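Local coordinates for protein malate dehydrogenase (Plasmodium falciparum, PDB 5NFR) that catalyses the NAD-dependent interconversion of malate and oxaloacetate, as a member of the lactate/malate dehydrogenase superfamily, at residues 153-158 with 207-212; 244-249 with 274-279; 264-269 with 296-301. All blocks are in the same frame, centred on the assembly; numbering follows the deposited sequence.

How the contacts relate
All three contacts lie in the alpha/beta C-terminal region of the lactate/malate dehydrogenase family. Going from the N terminus, contact 1 comes first. It joins helix 144-158 to helix 203-224 and closes a loop of 48 residues that includes strands 166-171 and 179-187. That loop is complete before contact 2 opens at 244. Contacts 2 and 3 cross: 264-269 falls between the two segments of contact 2, and 296-301 follows them. Contact 2 ties the end of helix 230-244 to the hairpin 270-281. Contact 3 packs strand 266-268 of the same antiparallel sheet on helix 288-311. The nearest atoms of contacts 2 and 3 are about 7 Å apart.

Contact 1 (153-158 with 207-212); sequences SLIADK and QEIIQK
The carbonyl oxygen of I209 accepts a hydrogen bond from the hydroxyl of T213 and is also met by L154, whose CD1 lies 3.8 Å from I209 O. This is a helix-helix packing in the C-terminal domain. The axes of segments 153-158 and 207-212 run roughly antiparallel, at 144°, and approach to 10.1 Å. I209 carries most of the contact, facing L154, I155 and K158. Its CG2 stands anti to the backbone N (chi1 -79° for CG1) and presses on L154, with CG2 3.7 Å from L154 CB. The CD1 end of I209 reaches on to the backbone of the partner helix, 3.8 Å from L154 O. I155 meets I209 at about a right angle, methyl to methyl, CD1 to CD1 4.0 Å. K158 passes I209 in the opposite direction, with its CD beside I209 CD1. Charged side chains border the apolar group without a hydrogen bond across the contact. K158 NZ is 4.8 Å from K212 NZ, and E208 probably moderates this, although its ion pair with K212 is long. S153 packs on T50 of a second subunit. L154 also lies close to R150, a predicted substrate-binding residue. The same L154 CD1 also lies 3.9 Å from K212 CB.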
loop_
_atom_site.group_PDB
_atom_site.type_symbol
_atom_site.label_atom_id
_atom_site.label_comp_id
_atom_site.label_asym_id
_atom_site.label_seq_id
_atom_site.Cartn_x
_atom_site.Cartn_y
_atom_site.Cartn_z
ATOM N N SER A 153 26.985 -13.683 12.625
ATOM C CA SER A 153 27.478 -13.630 11.220
ATOM C C SER A 153 27.291 -12.226 10.621
ATOM O O SER A 153 28.223 -11.666 10.032
ATOM C CB SER A 153 26.771 -14.700 10.464
ATOM O OG SER A 153 27.123 -14.635 9.129
ATOM N N LEU A 154 26.147 -11.617 10.859
ATOM C CA LEU A 154 25.866 -10.268 10.323
ATOM C C LEU A 154 26.665 -9.194 11.040
ATOM O O LEU A 154 27.156 -8.237 10.410
ATOM C CB LEU A 154 24.379 -9.963 10.435
ATOM C CG LEU A 154 23.469 -10.866 9.550
ATOM C CD1 LEU A 154 22.040 -10.852 10.066
ATOM C CD2 LEU A 154 23.509 -10.403 8.108
ATOM N N ILE A 155 26.800 -9.331 12.386
ATOM C CA ILE A 155 27.593 -8.398 13.182
ATOM C C ILE A 155 29.016 -8.439 12.696
ATOM O O ILE A 155 29.644 -7.431 12.471
ATOM C CB ILE A 155 27.518 -8.749 14.704
ATOM C CG1 ILE A 155 26.118 -8.492 15.287
ATOM C CG2 ILE A 155 28.570 -7.987 15.482
ATOM C CD1 ILE A 155 25.719 -7.039 15.405
ATOM N N ALA A 156 29.537 -9.639 12.534
ATOM C CA ALA A 156 30.915 -9.818 12.067
ATOM C C ALA A 156 31.151 -9.121 10.730
ATOM O O ALA A 156 32.188 -8.470 10.564
ATOM C CB ALA A 156 31.269 -11.320 11.990
ATOM N N ASP A 157 30.252 -9.327 9.758
ATOM C CA ASP A 157 30.355 -8.696 8.416
ATOM C C ASP A 157 30.386 -7.193 8.522
ATOM O O ASP A 157 31.237 -6.583 7.888
ATOM C CB ASP A 157 29.177 -9.065 7.472
ATOM C CG ASP A 157 29.287 -10.457 6.875
ATOM O OD1 ASP A 157 30.303 -11.131 7.026
ATOM O OD2 ASP A 157 28.308 -10.949 6.321
ATOM N N LYS A 158 29.496 -6.585 9.309
ATOM C CA LYS A 158 29.489 -5.127 9.438
ATOM C C LYS A 158 30.749 -4.576 10.133
ATOM O O LYS A 158 31.171 -3.460 9.816
ATOM C CB LYS A 158 28.279 -4.611 10.212
ATOM C CG LYS A 158 27.606 -3.400 9.570
ATOM C CD LYS A 158 26.492 -3.890 8.662
ATOM C CE LYS A 158 25.670 -2.783 7.994
ATOM N NZ LYS A 158 24.273 -3.283 7.694
ATOM N N GLN A 207 19.833 -2.589 14.743
ATOM C CA GLN A 207 18.387 -2.861 14.612
ATOM C C GLN A 207 18.020 -3.507 13.254
ATOM O O GLN A 207 17.248 -4.468 13.177
ATOM C CB GLN A 207 17.569 -1.595 14.852
ATOM C CG GLN A 207 16.251 -1.851 15.561
ATOM C CD GLN A 207 16.430 -2.494 16.937
ATOM O OE1 GLN A 207 17.386 -2.177 17.678
ATOM N NE2 GLN A 207 15.517 -3.413 17.294
ATOM N N GLU A 208 18.678 -3.030 12.205
ATOM C CA GLU A 208 18.637 -3.636 10.877
ATOM C C GLU A 208 19.063 -5.117 10.947
ATOM O O GLU A 208 18.341 -6.020 10.472
ATOM C CB GLU A 208 19.525 -2.782 9.948
ATOM C CG GLU A 208 19.907 -3.340 8.577
ATOM C CD GLU A 208 18.782 -3.290 7.547
ATOM O OE1 GLU A 208 17.586 -3.288 7.959
ATOM O OE2 GLU A 208 19.118 -3.257 6.338
ATOM N N ILE A 209 20.227 -5.373 11.568
ATOM C CA ILE A 209 20.752 -6.736 11.734
ATOM C C ILE A 209 19.803 -7.639 12.521
ATOM O O ILE A 209 19.612 -8.810 12.179
ATOM C CB ILE A 209 22.166 -6.687 12.357
ATOM C CG1 ILE A 209 23.199 -6.344 11.265
ATOM C CG2 ILE A 209 22.564 -8.007 13.057
ATOM C CD1 ILE A 209 24.546 -5.881 11.756
ATOM N N ILE A 210 19.209 -7.104 13.587
ATOM C CA ILE A 210 18.210 -7.835 14.372
ATOM C C ILE A 210 17.020 -8.204 13.523
ATOM O O ILE A 210 16.534 -9.349 13.581
ATOM C CB ILE A 210 17.748 -7.058 15.622
ATOM C CG1 ILE A 210 18.885 -6.999 16.649
ATOM C CG2 ILE A 210 16.512 -7.710 16.248
ATOM C CD1 ILE A 210 18.652 -6.020 17.781
ATOM N N GLN A 211 16.568 -7.269 12.692
ATOM C CA GLN A 211 15.487 -7.570 11.702
ATOM C C GLN A 211 15.840 -8.674 10.701
ATOM O O GLN A 211 15.068 -9.606 10.510
ATOM C CB GLN A 211 14.989 -6.289 10.989
ATOM C CG GLN A 211 13.964 -5.498 11.811
ATOM C CD GLN A 211 12.858 -6.390 12.453
ATOM O OE1 GLN A 211 12.738 -6.496 13.692
ATOM N NE2 GLN A 211 12.114 -7.095 11.590
ATOM N N LYS A 212 17.012 -8.596 10.109
ATOM C CA LYS A 212 17.443 -9.654 9.210
ATOM C C LYS A 212 17.565 -11.020 9.899
ATOM O O LYS A 212 17.314 -12.048 9.274
ATOM C CB LYS A 212 18.791 -9.315 8.546
ATOM C CG LYS A 212 18.731 -8.175 7.564
ATOM C CD LYS A 212 20.077 -7.931 6.923
ATOM C CE LYS A 212 20.018 -6.747 5.994
ATOM N NZ LYS A 212 21.377 -6.416 5.539
#

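Contact 2 (244-249 with 274-279); sequences LYNENN and INNKGA
N246 and N276 meet through hydrogen bonding and amide stacking, where the end of helix 230-244 joins a beta hairpin. N246 is the C-prime residue of the Schellman motif that ends the helix, and a type I turn from N275 to G278 joins strands 270-275 and 278-281. Three hydrogen bonds cross the contact. N276 N donates to N246 OD1 at 2.8 Å, nearly straight at 160°. N275 ND2 donates to N248 OD1 at 2.9 Å; the bond lies close to the amide plane of N275 but comes from above the carbonyl plane of N248. I274 N donates to N249 O at 3.1 Å. The stacking is of amide on amide: the planes of N246 and N276 are only 12° apart, with N246 CG 3.4 Å from N276 CG. N248 packs on K160 of a third subunit, and Y245 on R56 of a fourth. Backbone bonds in both directions between N275 and G278 hold the turn, and the N275 side chain adds an Asx turn. With chi1 at 59°, its amide folds back over its own backbone. N275 OD1 accepts from H280 NE2 and also from K277 N, at 2.8 Å.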
loop_
_atom_site.group_PDB
_atom_site.type_symbol
_atom_site.label_atom_id
_atom_site.label_comp_id
_atom_site.label_asym_id
_atom_site.label_seq_id
_atom_site.Cartn_x
_atom_site.Cartn_y
_atom_site.Cartn_z
ATOM N N LEU A 244 27.301 -35.669 24.850
ATOM C CA LEU A 244 28.118 -36.863 24.830
ATOM C C LEU A 244 29.455 -36.684 25.557
ATOM O O LEU A 244 29.960 -37.614 26.145
ATOM C CB LEU A 244 28.440 -37.278 23.393
ATOM C CG LEU A 244 27.334 -37.913 22.649
ATOM C CD1 LEU A 244 27.795 -38.311 21.243
ATOM C CD2 LEU A 244 26.784 -39.161 23.361
ATOM N N TYR A 245 30.067 -35.514 25.387
ATOM C CA TYR A 245 31.376 -35.245 25.928
ATOM C C TYR A 245 31.332 -34.452 27.244
ATOM O O TYR A 245 32.309 -33.923 27.642
ATOM C CB TYR A 245 32.205 -34.490 24.873
ATOM C CG TYR A 245 32.476 -35.263 23.606
ATOM C CD1 TYR A 245 32.380 -36.670 23.531
ATOM C CD2 TYR A 245 32.786 -34.570 22.448
ATOM C CE1 TYR A 245 32.681 -37.352 22.339
ATOM C CE2 TYR A 245 33.038 -35.241 21.231
ATOM C CZ TYR A 245 32.981 -36.639 21.199
ATOM O OH TYR A 245 33.313 -37.224 20.033
ATOM N N ASN A 246 30.141 -34.293 27.845
ATOM C CA ASN A 246 29.982 -33.624 29.114
ATOM C C ASN A 246 30.654 -32.284 29.159
ATOM O O ASN A 246 31.307 -31.925 30.091
ATOM C CB ASN A 246 30.525 -34.532 30.196
ATOM C CG ASN A 246 29.987 -34.172 31.577
ATOM O OD1 ASN A 246 28.856 -33.679 31.713
ATOM N ND2 ASN A 246 30.790 -34.302 32.555
ATOM N N GLU A 247 30.481 -31.532 28.079
ATOM C CA GLU A 247 31.210 -30.294 27.924
ATOM C C GLU A 247 30.724 -29.145 28.809
ATOM O O GLU A 247 31.473 -28.221 29.093
ATOM C CB GLU A 247 31.194 -29.859 26.495
ATOM C CG GLU A 247 31.865 -30.872 25.588
ATOM C CD GLU A 247 31.942 -30.391 24.157
ATOM O OE1 GLU A 247 31.069 -29.579 23.789
ATOM O OE2 GLU A 247 32.900 -30.712 23.481
ATOM N N ASN A 248 29.474 -29.152 29.172
ATOM C CA ASN A 248 28.905 -28.064 29.935
ATOM C C ASN A 248 28.973 -26.688 29.258
ATOM O O ASN A 248 29.038 -25.648 29.882
ATOM C CB ASN A 248 29.534 -28.046 31.296
ATOM C CG ASN A 248 28.517 -27.814 32.407
ATOM O OD1 ASN A 248 27.311 -28.037 32.271
ATOM N ND2 ASN A 248 29.008 -27.290 33.509
ATOM N N ASN A 249 28.810 -26.686 27.957
ATOM C CA ASN A 249 28.768 -25.450 27.163
ATOM C C ASN A 249 27.497 -24.630 27.434
ATOM O O ASN A 249 26.446 -25.189 27.698
ATOM C CB ASN A 249 28.872 -25.790 25.650
ATOM C CG ASN A 249 30.163 -25.369 25.053
ATOM O OD1 ASN A 249 31.065 -26.229 24.684
ATOM N ND2 ASN A 249 30.327 -24.021 24.990
ATOM N N ILE A 274 24.550 -27.469 28.576
ATOM C CA ILE A 274 24.296 -28.846 28.263
ATOM C C ILE A 274 25.502 -29.677 28.752
ATOM O O ILE A 274 26.577 -29.459 28.259
ATOM C CB ILE A 274 23.985 -29.037 26.731
ATOM C CG1 ILE A 274 22.756 -28.274 26.405
ATOM C CG2 ILE A 274 23.849 -30.484 26.393
ATOM C CD1 ILE A 274 22.343 -28.303 24.939
ATOM N N ASN A 275 25.200 -30.775 29.416
ATOM C CA ASN A 275 26.154 -31.749 29.834
ATOM C C ASN A 275 25.583 -33.177 29.881
ATOM O O ASN A 275 24.532 -33.391 29.322
ATOM C CB ASN A 275 26.676 -31.349 31.221
ATOM C CG ASN A 275 25.541 -31.267 32.233
ATOM O OD1 ASN A 275 24.723 -32.185 32.314
ATOM N ND2 ASN A 275 25.594 -30.255 33.093
ATOM N N ASN A 276 26.359 -34.133 30.438
ATOM C CA ASN A 276 25.985 -35.543 30.711
ATOM C C ASN A 276 24.560 -35.811 31.157
ATOM O O ASN A 276 24.081 -36.887 30.936
ATOM C CB ASN A 276 26.802 -36.073 31.935
ATOM C CG ASN A 276 27.906 -36.901 31.525
ATOM O OD1 ASN A 276 28.055 -37.232 30.339
ATOM N ND2 ASN A 276 28.795 -37.191 32.455
ATOM N N LYS A 277 24.026 -34.873 31.907
ATOM C CA LYS A 277 22.755 -35.012 32.558
ATOM C C LYS A 277 21.627 -34.334 31.789
ATOM O O LYS A 277 20.498 -34.408 32.259
ATOM C CB LYS A 277 22.799 -34.429 34.013
ATOM C CG LYS A 277 24.032 -34.782 34.883
ATOM C CD LYS A 277 24.128 -36.250 35.278
ATOM C CE LYS A 277 23.287 -36.506 36.533
ATOM N NZ LYS A 277 23.247 -37.947 36.980
ATOM N N GLY A 278 21.925 -33.596 30.715
ATOM C CA GLY A 278 20.917 -32.909 29.939
ATOM C C GLY A 278 21.078 -31.397 29.846
ATOM O O GLY A 278 22.210 -30.869 29.932
ATOM N N ALA A 279 19.965 -30.709 29.607
ATOM C CA ALA A 279 19.937 -29.257 29.400
ATOM C C ALA A 279 19.389 -28.595 30.643
ATOM O O ALA A 279 18.316 -28.919 31.071
ATOM C CB ALA A 279 19.042 -28.897 28.194
#

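Contact 3 (264-269 with 296-301); sequences SNLFVG and ESIASV
L266 and V268 pack on I298 and V301, and all four side chains are buried. This is strand-on-helix packing at one edge of the antiparallel sheet in the C-terminal domain. The axes of the strand 266-268 and helix 296-301 segments approach to 9.4 Å, with 118° between their directions. L266 has its CG anti to the backbone N (chi1 -173°), and one methyl does the touching. L266 CD2 lies 3.9 Å from I298 CG2 and 4.0 Å from V301 CG1, so it sits against both helix residues. The L266 and I298 side chains run antiparallel past one another. V268 meets V301 through one branch, CG2 to CG2 at 3.9 Å, and its CG1 lies 4.2 Å from I298 CG1. V301 CG1 also rests on the strand backbone, 3.8 Å from F267 O.

No hydrogen bond joins the two segments; their polar groups bond to neighbours. N126 ND2 donates to F267 O, while the side chain of F267 leaves the strand away from the helix and its ring makes edge-to-face contacts with H129 and Y256. On the helix, S297 OG bonds to L177 O and G173 N, beside H174, the predicted proton acceptor, whose side chain is about 8 Å from that of V301. Strand 266-268 is hydrogen-bonded to L257 and V255 of strand 249-257, L266 and V268 face helix 288-311, and helix 121-132 borders both, meeting F267 at V125, L266 at N126, and V268 and V301 at D122.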
loop_
_atom_site.group_PDB
_atom_site.type_symbol
_atom_site.label_atom_id
_atom_site.label_comp_id
_atom_site.label_asym_id
_atom_site.label_seq_id
_atom_site.Cartn_x
_atom_site.Cartn_y
_atom_site.Cartn_z
ATOM N N SER A 264 7.619 -20.274 34.358
ATOM C CA SER A 264 7.591 -21.646 34.913
ATOM C C SER A 264 6.691 -22.557 34.137
ATOM O O SER A 264 5.888 -22.077 33.425
ATOM C CB SER A 264 7.150 -21.597 36.408
ATOM O OG SER A 264 7.462 -22.858 37.042
ATOM N N ASN A 265 7.019 -23.822 34.089
ATOM C CA ASN A 265 6.291 -24.808 33.343
ATOM C C ASN A 265 6.139 -24.555 31.836
ATOM O O ASN A 265 5.051 -24.764 31.256
ATOM C CB ASN A 265 4.978 -24.983 33.962
ATOM C CG ASN A 265 4.325 -26.259 33.599
ATOM O OD1 ASN A 265 3.090 -26.325 33.500
ATOM N ND2 ASN A 265 5.102 -27.321 33.416
ATOM N N LEU A 266 7.253 -24.224 31.162
ATOM C CA LEU A 266 7.235 -24.057 29.704
ATOM C C LEU A 266 8.646 -24.254 29.125
ATOM O O LEU A 266 9.633 -23.808 29.734
ATOM C CB LEU A 266 6.761 -22.652 29.379
ATOM C CG LEU A 266 6.506 -22.324 27.930
ATOM C CD1 LEU A 266 5.248 -23.072 27.432
ATOM C CD2 LEU A 266 6.341 -20.819 27.779
ATOM N N PHE A 267 8.730 -24.951 28.004
ATOM C CA PHE A 267 9.972 -24.996 27.198
ATOM C C PHE A 267 9.994 -23.796 26.269
ATOM O O PHE A 267 8.992 -23.507 25.606
ATOM C CB PHE A 267 10.048 -26.250 26.390
ATOM C CG PHE A 267 10.378 -27.469 27.187
ATOM C CD1 PHE A 267 9.383 -28.209 27.792
ATOM C CD2 PHE A 267 11.678 -27.881 27.313
ATOM C CE1 PHE A 267 9.661 -29.365 28.461
ATOM C CE2 PHE A 267 11.985 -29.059 27.985
ATOM C CZ PHE A 267 10.952 -29.794 28.588
ATOM N N VAL A 268 11.089 -23.054 26.304
ATOM C CA VAL A 268 11.235 -21.859 25.516
ATOM C C VAL A 268 12.705 -21.552 25.380
ATOM O O VAL A 268 13.503 -21.853 26.262
ATOM C CB VAL A 268 10.432 -20.663 26.090
ATOM C CG1 VAL A 268 11.016 -20.121 27.381
ATOM C CG2 VAL A 268 10.365 -19.517 25.108
ATOM N N GLY A 269 13.067 -20.869 24.336
ATOM C CA GLY A 269 14.418 -20.460 24.107
ATOM C C GLY A 269 14.993 -19.649 25.244
ATOM O O GLY A 269 14.473 -18.584 25.590
ATOM N N GLU A 296 7.147 -10.994 26.750
ATOM C CA GLU A 296 6.298 -10.895 25.590
ATOM C C GLU A 296 6.474 -12.076 24.614
ATOM O O GLU A 296 5.474 -12.675 24.169
ATOM C CB GLU A 296 6.524 -9.563 24.875
ATOM C CG GLU A 296 5.485 -9.280 23.810
ATOM C CD GLU A 296 5.756 -7.993 23.015
ATOM O OE1 GLU A 296 6.625 -7.168 23.438
ATOM O OE2 GLU A 296 5.108 -7.855 21.938
ATOM N N SER A 297 7.722 -12.481 24.368
ATOM C CA SER A 297 8.015 -13.681 23.531
ATOM C C SER A 297 7.495 -14.963 24.176
ATOM O O SER A 297 6.902 -15.834 23.530
ATOM C CB SER A 297 9.539 -13.776 23.303
ATOM O OG SER A 297 9.885 -14.798 22.396
ATOM N N ILE A 298 7.719 -15.055 25.493
ATOM C CA ILE A 298 7.239 -16.179 26.304
ATOM C C ILE A 298 5.727 -16.298 26.221
ATOM O O ILE A 298 5.180 -17.403 26.166
ATOM C CB ILE A 298 7.761 -16.072 27.785
ATOM C CG1 ILE A 298 9.288 -16.305 27.787
ATOM C CG2 ILE A 298 7.061 -17.068 28.708
ATOM C CD1 ILE A 298 9.984 -16.189 29.145
ATOM N N ALA A 299 5.039 -15.162 26.227
ATOM C CA ALA A 299 3.542 -15.162 26.111
ATOM C C ALA A 299 3.051 -15.821 24.839
ATOM O O ALA A 299 2.180 -16.683 24.907
ATOM C CB ALA A 299 2.965 -13.759 26.258
ATOM N N SER A 300 3.637 -15.470 23.671
ATOM C CA SER A 300 3.272 -16.147 22.414
ATOM C C SER A 300 3.463 -17.630 22.475
ATOM O O SER A 300 2.629 -18.384 21.964
ATOM C CB SER A 300 4.100 -15.655 21.249
ATOM O OG SER A 300 4.000 -14.279 21.215
ATOM N N VAL A 301 4.607 -18.027 23.021
ATOM C CA VAL A 301 4.920 -19.418 23.093
ATOM C C VAL A 301 3.883 -20.118 23.967
ATOM O O VAL A 301 3.414 -21.197 23.603
ATOM C CB VAL A 301 6.379 -19.653 23.610
ATOM C CG1 VAL A 301 6.673 -21.144 23.777
ATOM C CG2 VAL A 301 7.389 -19.057 22.642
#